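Local coordinates for protein flap endonuclease 1 (PDB 3ORY) that probably cuts single-stranded 5' flaps from branched DNA, as flap endonucleases of the XPG family do in replication and repair, at residues G8-V13 with I105-A110; G21-V26 with D227-Q232; K96-K101 with L141-V146; D179-A184 with S195-R200. One frame throughout, in Å; residues are numbered along the deposited sequence.

Contact 1: residues G8-V13 with I105-A110; sequences GVDMGV and IERRKA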
# COMPACT_ATOMS: atom_id res chain seq x y z
N GLY A 8 3.22 8.80 0.62
CA GLY A 8 2.82 7.97 -0.57
C GLY A 8 1.38 8.28 -0.94
O GLY A 8 0.85 9.32 -0.55
N VAL A 9 0.74 7.37 -1.68
CA VAL A 9 -0.62 7.59 -2.19
C VAL A 9 -1.68 6.75 -1.47
O VAL A 9 -1.44 5.59 -1.14
CB VAL A 9 -0.72 7.38 -3.73
CG1 VAL A 9 -0.02 8.52 -4.47
CG2 VAL A 9 -0.14 6.03 -4.14
N ASP A 10 -2.84 7.34 -1.21
CA ASP A 10 -3.93 6.64 -0.53
C ASP A 10 -4.78 5.92 -1.56
O ASP A 10 -5.46 6.56 -2.37
CB ASP A 10 -4.81 7.61 0.28
CG ASP A 10 -6.14 6.97 0.70
OD1 ASP A 10 -6.17 5.76 1.05
OD2 ASP A 10 -7.16 7.69 0.70
N MET A 11 -4.74 4.59 -1.51
CA MET A 11 -5.49 3.76 -2.47
C MET A 11 -6.60 2.96 -1.79
O MET A 11 -7.16 2.02 -2.38
CB MET A 11 -4.54 2.78 -3.19
CG MET A 11 -3.43 3.43 -4.03
SD MET A 11 -4.00 4.63 -5.23
CE MET A 11 -5.05 3.65 -6.30
N GLY A 12 -6.95 3.33 -0.56
CA GLY A 12 -7.90 2.54 0.20
C GLY A 12 -8.63 3.35 1.25
O GLY A 12 -9.28 4.33 0.94
N VAL A 13 -8.52 2.90 2.50
CA VAL A 13 -9.09 3.61 3.62
C VAL A 13 -7.94 4.29 4.36
O VAL A 13 -7.08 3.62 4.92
CB VAL A 13 -9.85 2.63 4.55
CG1 VAL A 13 -10.36 3.34 5.81
CG2 VAL A 13 -11.01 1.95 3.80
N ILE A 105 -9.87 2.42 -7.89
CA ILE A 105 -10.18 3.21 -9.09
C ILE A 105 -10.77 4.56 -8.71
O ILE A 105 -10.44 5.59 -9.30
CB ILE A 105 -11.11 2.45 -10.05
CG1 ILE A 105 -10.34 1.29 -10.70
CG2 ILE A 105 -11.71 3.40 -11.12
CD1 ILE A 105 -11.24 0.21 -11.22
N GLU A 106 -11.66 4.56 -7.71
CA GLU A 106 -12.24 5.79 -7.19
C GLU A 106 -11.17 6.70 -6.57
O GLU A 106 -11.22 7.93 -6.74
CB GLU A 106 -13.36 5.49 -6.18
CG GLU A 106 -14.07 6.74 -5.63
CD GLU A 106 -13.35 7.37 -4.45
OE1 GLU A 106 -12.46 6.73 -3.85
OE2 GLU A 106 -13.68 8.53 -4.09
N ARG A 107 -10.23 6.10 -5.83
CA ARG A 107 -9.12 6.84 -5.23
C ARG A 107 -8.26 7.49 -6.30
O ARG A 107 -7.95 8.68 -6.22
CB ARG A 107 -8.25 5.95 -4.33
CG ARG A 107 -8.93 5.50 -3.03
CD ARG A 107 -9.95 6.54 -2.59
NE ARG A 107 -9.36 7.59 -1.80
CZ ARG A 107 -9.99 8.71 -1.45
NH1 ARG A 107 -11.23 8.97 -1.86
NH2 ARG A 107 -9.35 9.59 -0.70
N ARG A 108 -7.89 6.71 -7.31
CA ARG A 108 -7.11 7.25 -8.44
C ARG A 108 -7.81 8.45 -9.11
O ARG A 108 -7.20 9.49 -9.32
CB ARG A 108 -6.80 6.15 -9.47
CG ARG A 108 -5.92 6.63 -10.59
CD ARG A 108 -5.68 5.57 -11.65
NE ARG A 108 -5.11 6.21 -12.84
CZ ARG A 108 -5.82 6.76 -13.82
NH1 ARG A 108 -7.16 6.74 -13.78
NH2 ARG A 108 -5.20 7.33 -14.86
N LYS A 109 -9.10 8.28 -9.43
CA LYS A 109 -9.89 9.36 -10.03
C LYS A 109 -9.89 10.62 -9.15
O LYS A 109 -9.69 11.73 -9.66
CB LYS A 109 -11.31 8.89 -10.35
CG LYS A 109 -12.23 9.96 -10.97
CD LYS A 109 -12.92 9.44 -12.24
CE LYS A 109 -14.00 10.41 -12.75
NZ LYS A 109 -15.28 10.27 -11.98
N ALA A 110 -10.07 10.45 -7.84
CA ALA A 110 -10.06 11.59 -6.90
C ALA A 110 -8.72 12.33 -6.86
O ALA A 110 -8.68 13.56 -6.87
CB ALA A 110 -10.48 11.16 -5.50

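Contact 2: residues G21-V26 with D227-Q232; sequences GEAKTV and DKLLVQ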
# COMPACT_ATOMS: atom_id res chain seq x y z
N GLY A 21 -1.24 9.13 18.95
CA GLY A 21 0.18 8.89 19.21
C GLY A 21 0.47 7.60 19.96
O GLY A 21 1.42 6.90 19.64
N GLU A 22 -0.36 7.30 20.96
CA GLU A 22 -0.17 6.10 21.79
C GLU A 22 -0.36 4.79 21.02
O GLU A 22 0.06 3.73 21.49
CB GLU A 22 -1.10 6.11 23.00
CG GLU A 22 -0.94 7.30 23.94
CD GLU A 22 -1.93 8.43 23.66
OE1 GLU A 22 -2.21 8.74 22.47
OE2 GLU A 22 -2.42 9.02 24.65
N ALA A 23 -0.99 4.87 19.85
CA ALA A 23 -1.32 3.68 19.05
C ALA A 23 -0.27 3.34 17.98
O ALA A 23 -0.28 2.24 17.41
CB ALA A 23 -2.71 3.83 18.42
N LYS A 24 0.63 4.29 17.70
CA LYS A 24 1.68 4.07 16.72
C LYS A 24 3.07 4.11 17.35
O LYS A 24 3.32 4.89 18.27
CB LYS A 24 1.58 5.05 15.54
CG LYS A 24 1.49 6.50 15.93
CD LYS A 24 1.05 7.37 14.75
CE LYS A 24 0.59 8.74 15.26
NZ LYS A 24 0.15 9.62 14.15
N THR A 25 3.95 3.24 16.86
CA THR A 25 5.35 3.22 17.30
C THR A 25 6.22 3.49 16.08
O THR A 25 6.16 2.75 15.10
CB THR A 25 5.73 1.86 17.90
OG1 THR A 25 4.86 1.58 19.00
CG2 THR A 25 7.16 1.87 18.40
N VAL A 26 7.01 4.56 16.15
CA VAL A 26 7.98 4.87 15.10
C VAL A 26 9.09 3.80 15.12
O VAL A 26 9.65 3.50 16.18
CB VAL A 26 8.55 6.30 15.24
CG1 VAL A 26 9.60 6.59 14.17
CG2 VAL A 26 7.42 7.33 15.14
N ASP A 227 -5.65 -3.80 18.65
CA ASP A 227 -6.40 -3.75 19.91
C ASP A 227 -6.01 -2.48 20.71
O ASP A 227 -6.87 -1.83 21.31
CB ASP A 227 -6.29 -5.08 20.71
CG ASP A 227 -7.23 -6.20 20.16
OD1 ASP A 227 -8.12 -5.95 19.31
OD2 ASP A 227 -7.08 -7.37 20.59
N LYS A 228 -4.75 -2.09 20.62
CA LYS A 228 -4.25 -0.82 21.19
C LYS A 228 -4.90 0.43 20.57
O LYS A 228 -5.29 1.36 21.28
CB LYS A 228 -2.74 -0.76 20.97
CG LYS A 228 -1.96 -0.06 22.04
CD LYS A 228 -0.49 -0.40 21.86
CE LYS A 228 0.38 0.19 22.95
NZ LYS A 228 1.82 -0.01 22.60
N LEU A 229 -5.00 0.44 19.24
CA LEU A 229 -5.71 1.49 18.52
C LEU A 229 -7.17 1.61 18.98
O LEU A 229 -7.68 2.71 19.20
CB LEU A 229 -5.67 1.21 17.00
CG LEU A 229 -6.52 2.09 16.07
CD1 LEU A 229 -6.11 3.57 16.16
CD2 LEU A 229 -6.41 1.59 14.63
N LEU A 230 -7.84 0.47 19.09
CA LEU A 230 -9.25 0.46 19.46
C LEU A 230 -9.47 1.02 20.87
O LEU A 230 -10.38 1.81 21.09
CB LEU A 230 -9.82 -0.96 19.32
CG LEU A 230 -9.85 -1.58 17.92
CD1 LEU A 230 -10.34 -3.04 17.99
CD2 LEU A 230 -10.72 -0.78 16.93
N VAL A 231 -8.61 0.60 21.81
CA VAL A 231 -8.67 1.08 23.20
C VAL A 231 -8.43 2.59 23.27
O VAL A 231 -9.22 3.31 23.88
CB VAL A 231 -7.65 0.34 24.13
CG1 VAL A 231 -7.62 0.98 25.52
CG2 VAL A 231 -7.99 -1.16 24.25
N GLN A 232 -7.34 3.06 22.65
CA GLN A 232 -6.99 4.49 22.68
C GLN A 232 -8.09 5.36 22.07
O GLN A 232 -8.40 6.43 22.58
CB GLN A 232 -5.67 4.76 21.95
CG GLN A 232 -4.42 4.37 22.72
CD GLN A 232 -4.37 5.02 24.09
OE1 GLN A 232 -4.50 6.24 24.23
NE2 GLN A 232 -4.19 4.19 25.12

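Contact 3: residues K96-K101 with L141-V146; sequences KPPELK and LTEEMV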
# COMPACT_ATOMS: atom_id res chain seq x y z
N LYS A 96 -8.94 -10.30 -7.39
CA LYS A 96 -9.48 -9.60 -8.56
C LYS A 96 -8.39 -8.80 -9.26
O LYS A 96 -7.47 -8.30 -8.61
CB LYS A 96 -10.64 -8.67 -8.16
CG LYS A 96 -11.91 -9.40 -7.68
CD LYS A 96 -12.37 -10.43 -8.72
CE LYS A 96 -13.42 -11.38 -8.15
NZ LYS A 96 -14.64 -10.63 -7.72
N PRO A 97 -8.49 -8.65 -10.60
CA PRO A 97 -7.53 -7.79 -11.29
C PRO A 97 -7.68 -6.33 -10.84
O PRO A 97 -8.77 -5.92 -10.42
CB PRO A 97 -7.86 -7.97 -12.79
CG PRO A 97 -9.13 -8.71 -12.86
CD PRO A 97 -9.41 -9.34 -11.53
N PRO A 98 -6.59 -5.54 -10.92
CA PRO A 98 -6.62 -4.18 -10.40
C PRO A 98 -7.62 -3.30 -11.15
O PRO A 98 -8.15 -2.34 -10.56
CB PRO A 98 -5.18 -3.69 -10.59
CG PRO A 98 -4.66 -4.54 -11.73
CD PRO A 98 -5.29 -5.87 -11.51
N GLU A 99 -7.91 -3.64 -12.41
CA GLU A 99 -8.93 -2.92 -13.19
C GLU A 99 -10.33 -3.04 -12.59
O GLU A 99 -11.22 -2.28 -12.95
CB GLU A 99 -8.98 -3.39 -14.65
CG GLU A 99 -7.68 -3.15 -15.43
CD GLU A 99 -6.72 -4.32 -15.33
OE1 GLU A 99 -6.84 -5.13 -14.38
OE2 GLU A 99 -5.84 -4.44 -16.21
N LEU A 100 -10.52 -4.00 -11.68
CA LEU A 100 -11.85 -4.24 -11.13
C LEU A 100 -11.90 -4.00 -9.63
O LEU A 100 -12.79 -4.49 -8.95
CB LEU A 100 -12.31 -5.67 -11.48
CG LEU A 100 -12.34 -6.01 -12.97
CD1 LEU A 100 -12.74 -7.47 -13.17
CD2 LEU A 100 -13.27 -5.06 -13.75
N LYS A 101 -10.93 -3.23 -9.12
CA LYS A 101 -10.89 -2.85 -7.71
C LYS A 101 -11.55 -1.48 -7.57
O LYS A 101 -10.93 -0.45 -7.87
CB LYS A 101 -9.44 -2.78 -7.24
CG LYS A 101 -8.75 -4.16 -7.13
CD LYS A 101 -9.36 -4.94 -5.98
CE LYS A 101 -8.87 -4.42 -4.63
NZ LYS A 101 -9.64 -5.12 -3.55
N LEU A 141 -2.53 0.81 -12.59
CA LEU A 141 -2.02 -0.56 -12.41
C LEU A 141 -2.88 -1.51 -13.24
O LEU A 141 -4.09 -1.57 -13.05
CB LEU A 141 -2.05 -0.97 -10.93
CG LEU A 141 -1.53 -2.38 -10.60
CD1 LEU A 141 -0.04 -2.49 -10.97
CD2 LEU A 141 -1.76 -2.69 -9.13
N THR A 142 -2.24 -2.25 -14.14
CA THR A 142 -2.97 -3.20 -14.99
C THR A 142 -2.66 -4.65 -14.59
O THR A 142 -1.68 -4.92 -13.90
CB THR A 142 -2.60 -3.06 -16.47
OG1 THR A 142 -1.29 -3.61 -16.66
CG2 THR A 142 -2.63 -1.58 -16.92
N GLU A 143 -3.50 -5.56 -15.05
CA GLU A 143 -3.29 -6.99 -14.83
C GLU A 143 -1.94 -7.49 -15.37
O GLU A 143 -1.27 -8.29 -14.73
CB GLU A 143 -4.49 -7.78 -15.40
CG GLU A 143 -4.40 -9.32 -15.29
CD GLU A 143 -4.22 -9.84 -13.86
OE1 GLU A 143 -4.55 -9.13 -12.87
OE2 GLU A 143 -3.72 -10.98 -13.74
N GLU A 144 -1.51 -6.99 -16.54
CA GLU A 144 -0.20 -7.35 -17.10
C GLU A 144 0.95 -6.92 -16.17
O GLU A 144 1.92 -7.67 -15.99
CB GLU A 144 -0.01 -6.77 -18.52
CG GLU A 144 1.43 -6.90 -19.08
CD GLU A 144 1.60 -6.37 -20.51
OE1 GLU A 144 0.77 -5.56 -20.98
OE2 GLU A 144 2.58 -6.76 -21.18
N MET A 145 0.85 -5.73 -15.58
CA MET A 145 1.86 -5.27 -14.63
C MET A 145 1.90 -6.15 -13.37
O MET A 145 2.97 -6.43 -12.82
CB MET A 145 1.64 -3.81 -14.26
CG MET A 145 1.81 -2.85 -15.44
SD MET A 145 0.92 -1.28 -15.22
CE MET A 145 1.79 -0.61 -13.84
N VAL A 146 0.72 -6.60 -12.93
CA VAL A 146 0.62 -7.53 -11.79
C VAL A 146 1.29 -8.87 -12.15
O VAL A 146 2.06 -9.42 -11.36
CB VAL A 146 -0.85 -7.72 -11.33
CG1 VAL A 146 -0.97 -8.84 -10.29
CG2 VAL A 146 -1.40 -6.39 -10.77

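Contact 4: residues D179-A184 with S195-R200; sequences DAYASA and SPKLVR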
# COMPACT_ATOMS: atom_id res chain seq x y z
N ASP A 179 1.31 -16.41 11.06
CA ASP A 179 2.18 -16.77 9.94
C ASP A 179 2.96 -15.57 9.40
O ASP A 179 3.74 -15.71 8.46
CB ASP A 179 1.38 -17.46 8.82
CG ASP A 179 0.92 -18.86 9.22
OD1 ASP A 179 1.62 -19.52 10.01
OD2 ASP A 179 -0.13 -19.30 8.74
N ALA A 180 2.71 -14.40 9.98
CA ALA A 180 3.49 -13.20 9.73
C ALA A 180 3.38 -12.33 10.96
O ALA A 180 2.43 -12.44 11.73
CB ALA A 180 2.99 -12.43 8.50
N TYR A 181 4.38 -11.47 11.15
CA TYR A 181 4.42 -10.57 12.28
C TYR A 181 3.43 -9.42 12.11
O TYR A 181 2.77 -9.00 13.06
CB TYR A 181 5.84 -10.05 12.48
CG TYR A 181 5.95 -8.94 13.49
CD1 TYR A 181 5.88 -9.21 14.86
CD2 TYR A 181 6.12 -7.62 13.08
CE1 TYR A 181 5.98 -8.17 15.81
CE2 TYR A 181 6.22 -6.59 14.00
CZ TYR A 181 6.15 -6.86 15.35
OH TYR A 181 6.25 -5.82 16.24
N ALA A 182 3.33 -8.90 10.89
CA ALA A 182 2.49 -7.74 10.61
C ALA A 182 2.17 -7.67 9.13
O ALA A 182 2.87 -8.26 8.32
CB ALA A 182 3.20 -6.45 11.05
N SER A 183 1.08 -6.98 8.80
CA SER A 183 0.74 -6.68 7.42
C SER A 183 1.40 -5.34 7.10
O SER A 183 1.75 -4.58 8.01
CB SER A 183 -0.79 -6.62 7.21
OG SER A 183 -1.42 -5.84 8.22
N ALA A 184 1.62 -5.07 5.82
CA ALA A 184 2.26 -3.83 5.41
C ALA A 184 1.56 -3.22 4.22
O ALA A 184 1.33 -3.89 3.20
CB ALA A 184 3.76 -4.06 5.11
N SER A 195 -6.30 -7.35 11.21
CA SER A 195 -4.87 -7.60 11.38
C SER A 195 -4.41 -7.07 12.73
O SER A 195 -4.65 -5.92 13.04
CB SER A 195 -4.05 -6.91 10.29
OG SER A 195 -2.67 -7.12 10.52
N PRO A 196 -3.76 -7.92 13.55
CA PRO A 196 -3.27 -7.48 14.87
C PRO A 196 -2.24 -6.35 14.75
O PRO A 196 -2.16 -5.50 15.65
CB PRO A 196 -2.60 -8.74 15.43
CG PRO A 196 -3.31 -9.86 14.78
CD PRO A 196 -3.63 -9.38 13.38
N LYS A 197 -1.49 -6.33 13.66
CA LYS A 197 -0.39 -5.38 13.50
C LYS A 197 -0.26 -4.92 12.06
O LYS A 197 -0.20 -5.75 11.14
CB LYS A 197 0.95 -6.00 13.94
CG LYS A 197 1.10 -6.25 15.44
CD LYS A 197 2.53 -6.65 15.78
CE LYS A 197 2.78 -6.56 17.27
NZ LYS A 197 1.86 -7.46 18.00
N LEU A 198 -0.21 -3.61 11.87
CA LEU A 198 0.05 -3.01 10.57
C LEU A 198 1.35 -2.20 10.61
O LEU A 198 1.54 -1.37 11.50
CB LEU A 198 -1.11 -2.09 10.13
CG LEU A 198 -0.87 -1.17 8.93
CD1 LEU A 198 -0.72 -1.94 7.59
CD2 LEU A 198 -1.99 -0.14 8.81
N VAL A 199 2.23 -2.45 9.64
CA VAL A 199 3.39 -1.58 9.46
C VAL A 199 3.16 -0.69 8.24
O VAL A 199 2.84 -1.18 7.15
CB VAL A 199 4.72 -2.39 9.33
CG1 VAL A 199 5.87 -1.48 8.92
CG2 VAL A 199 5.04 -3.11 10.66
N ARG A 200 3.30 0.62 8.44
CA ARG A 200 3.19 1.57 7.34
C ARG A 200 4.55 2.11 6.94
O ARG A 200 5.50 2.07 7.73
CB ARG A 200 2.27 2.74 7.71
CG ARG A 200 0.82 2.32 7.95
CD ARG A 200 -0.04 3.54 8.26
NE ARG A 200 -0.31 4.34 7.06
CZ ARG A 200 0.22 5.54 6.80
NH1 ARG A 200 1.07 6.12 7.64
NH2 ARG A 200 -0.11 6.15 5.67

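Contact 1: residues G8-V13 with I105-A110
D10 and R107 carry the charged part of this contact, which fastens the N-terminal loop to helix 102-125. D10 heads an Asx turn and shares a salt-bridge network with R107 and E106. Its carboxylate meets the edge of the guanidinium, with the two planes 54° apart. OD2 of D10 does the touching: it accepts from NH2 of R107 at 3.2 Å and, weakly, from NE of R107 at 3.3 Å. OD1 of D10 turns back to its own loop and takes G12 N at 3.0 Å, from above the carboxylate plane. Bends at chi2 and chi3 (-29° and -86°) lay the arginine chain along the loop backbone, where CG of R107 sits 3.7 Å from M11 C. The carbonyl oxygen of D10 is buried here and has no polar partner in the model. M11 rests its CE against the CB atoms of R107 and R108, each 4.4 Å away. The same methionine touches N44 and Y47 of helix 42-52. The guanidinium is gripped a second time from within its helix: NH1 of R107 lies 3.2 Å from OE1 of E106, which accepts in the guanidinium plane through its syn lone pair.

Contact 2: residues G21-V26 with D227-Q232
A23, at the end of a 3-10 segment, comes closest to L229 of helix 226-233, with a CA to CA distance of 4.9 Å. No hydrogen bond crosses between the two segments. The alanine is small enough to let the two backbones come this near. CB of A23 lies against the helix backbone itself, 3.8 Å from CA of L229. The leucine side chain adds CD1 of L229, 4.1 Å from CB of A23. With CG of L229 anti to the backbone N (chi1 172°) and chi2 near 61°, that methyl comes alongside the alanine. I19 and P20, just ahead of the 3-10 segment, also touch L229. The contact lies at the margin of the mixed sheet. Strand 24-26 follows the 3-10 segment directly and pairs antiparallel with strand 216-225, which leads straight into helix 226-233. The packing of A23 on L229 therefore closes the corner between a paired strand and the helix that follows its partner. E22 and Q232 meet further toward the solvent, and their side chains run at about a right angle to each other. Q232 is folded at chi2 (-55°), and its amide carbon CD lies 3.6 Å from CB of E22. OE1 of Q232 lies beside the carboxylate, 3.4 Å from CD of E22. OE1 of Q232 is also 3.5 Å from OE2 of E22, but both atoms are acceptors and no hydrogen bond joins them. K228 is extended beyond CG and brings CE to 3.8 Å from the carbonyl oxygen of E22. Its NZ forms a long, weak ion pair with E225.

Contact 3: residues K96-K101 with L141-V146
E143 N, in the first turn of helix 143-156, gives a nearly straight hydrogen bond to OE2 of E99 at 2.8 Å (N-H...O 167°). The oxygen is met on its syn side, 31° out of the carboxylate plane. A capping box closes the same helix end: OG1 of T142 takes M145 N at 3.2 Å, and T142 N makes a weak bond back to SD of M145. The ring of P98 packs beside these groups, against L141, T142 and V146. CG of P98 reaches L141 O at 3.3 Å and CG2 of V146 at 3.9 Å, while CB of P98 lies 3.9 Å from CD2 of L141. E143 crosses this ring at about a right angle. Its chain bends at chi2 (57°), which sets OE1 of E143 3.5 Å from CB of P97 and close to CD of P98. Y43 of helix 42-52 backs both P98 and V146. A glycine at P98 would probably open a gap between L141 and V146 and let the turn that presents E99 flex. The OE1 atoms of E99 and E143 stay 4.9 Å apart. The helix N-terminus would probably favour the charged form of E99, partly offset by the E143 carboxylate.

Contact 4: residues D179-A184 with S195-R200
S183 and its neighbours across the strands, K197 and V199, form a parallel ladder. S183 N donates to K197 O at 2.9 Å, and V199 N donates to S183 O at 2.7 Å in an almost straight bond (176°). K197 O has a second donor, OG of S195 at 2.9 Å, from the opposite face of its carbonyl plane. OG of S183 is held by S190 of the short helix 189-192. CB of A182 packs on CG2 of V199 at 3.8 Å. Near the start of strand 182-184, Y181 holds its CG anti to the backbone N (chi1 171°), which helps to lay one ring face along the K197 chain. CD of K197 sits 4.0 Å from the centroid of the Y181 ring, offset toward the rim, in a CH-pi contact. Y181 also makes a cation-pi contact with K36. A serine in place of Y181 would probably leave the lysine chain without its flat support and K36 without its aromatic partner. The two strands and helix 189-192 make a beta-alpha-beta unit. Strand 182-184 also pairs in parallel with strand 37-41, and strand 197-200 pairs antiparallel with strand 216-225. Helix 167-176 packs against S195 and P196.

In the fold
Contacts 1 and 3 are neighbours. Their centres are 14 Å apart, and they touch where I105, early in helix 102-125, meets the turn at E99. Helix 42-52 lies against both of them. Contacts 2 and 4 are also 14 Å apart between centres and reach the same sheet, linked through strand 216-225. Contacts 2 and 3 are the most distant pair, at 33 Å between centres, although contact 3 falls between the two segments of contact 2 in the sequence. Contacts 1 and 4 lie on opposite sides of the chain's centre. A phosphate ion, probably a crystallisation component, sits about 4 Å from the M11 side chain.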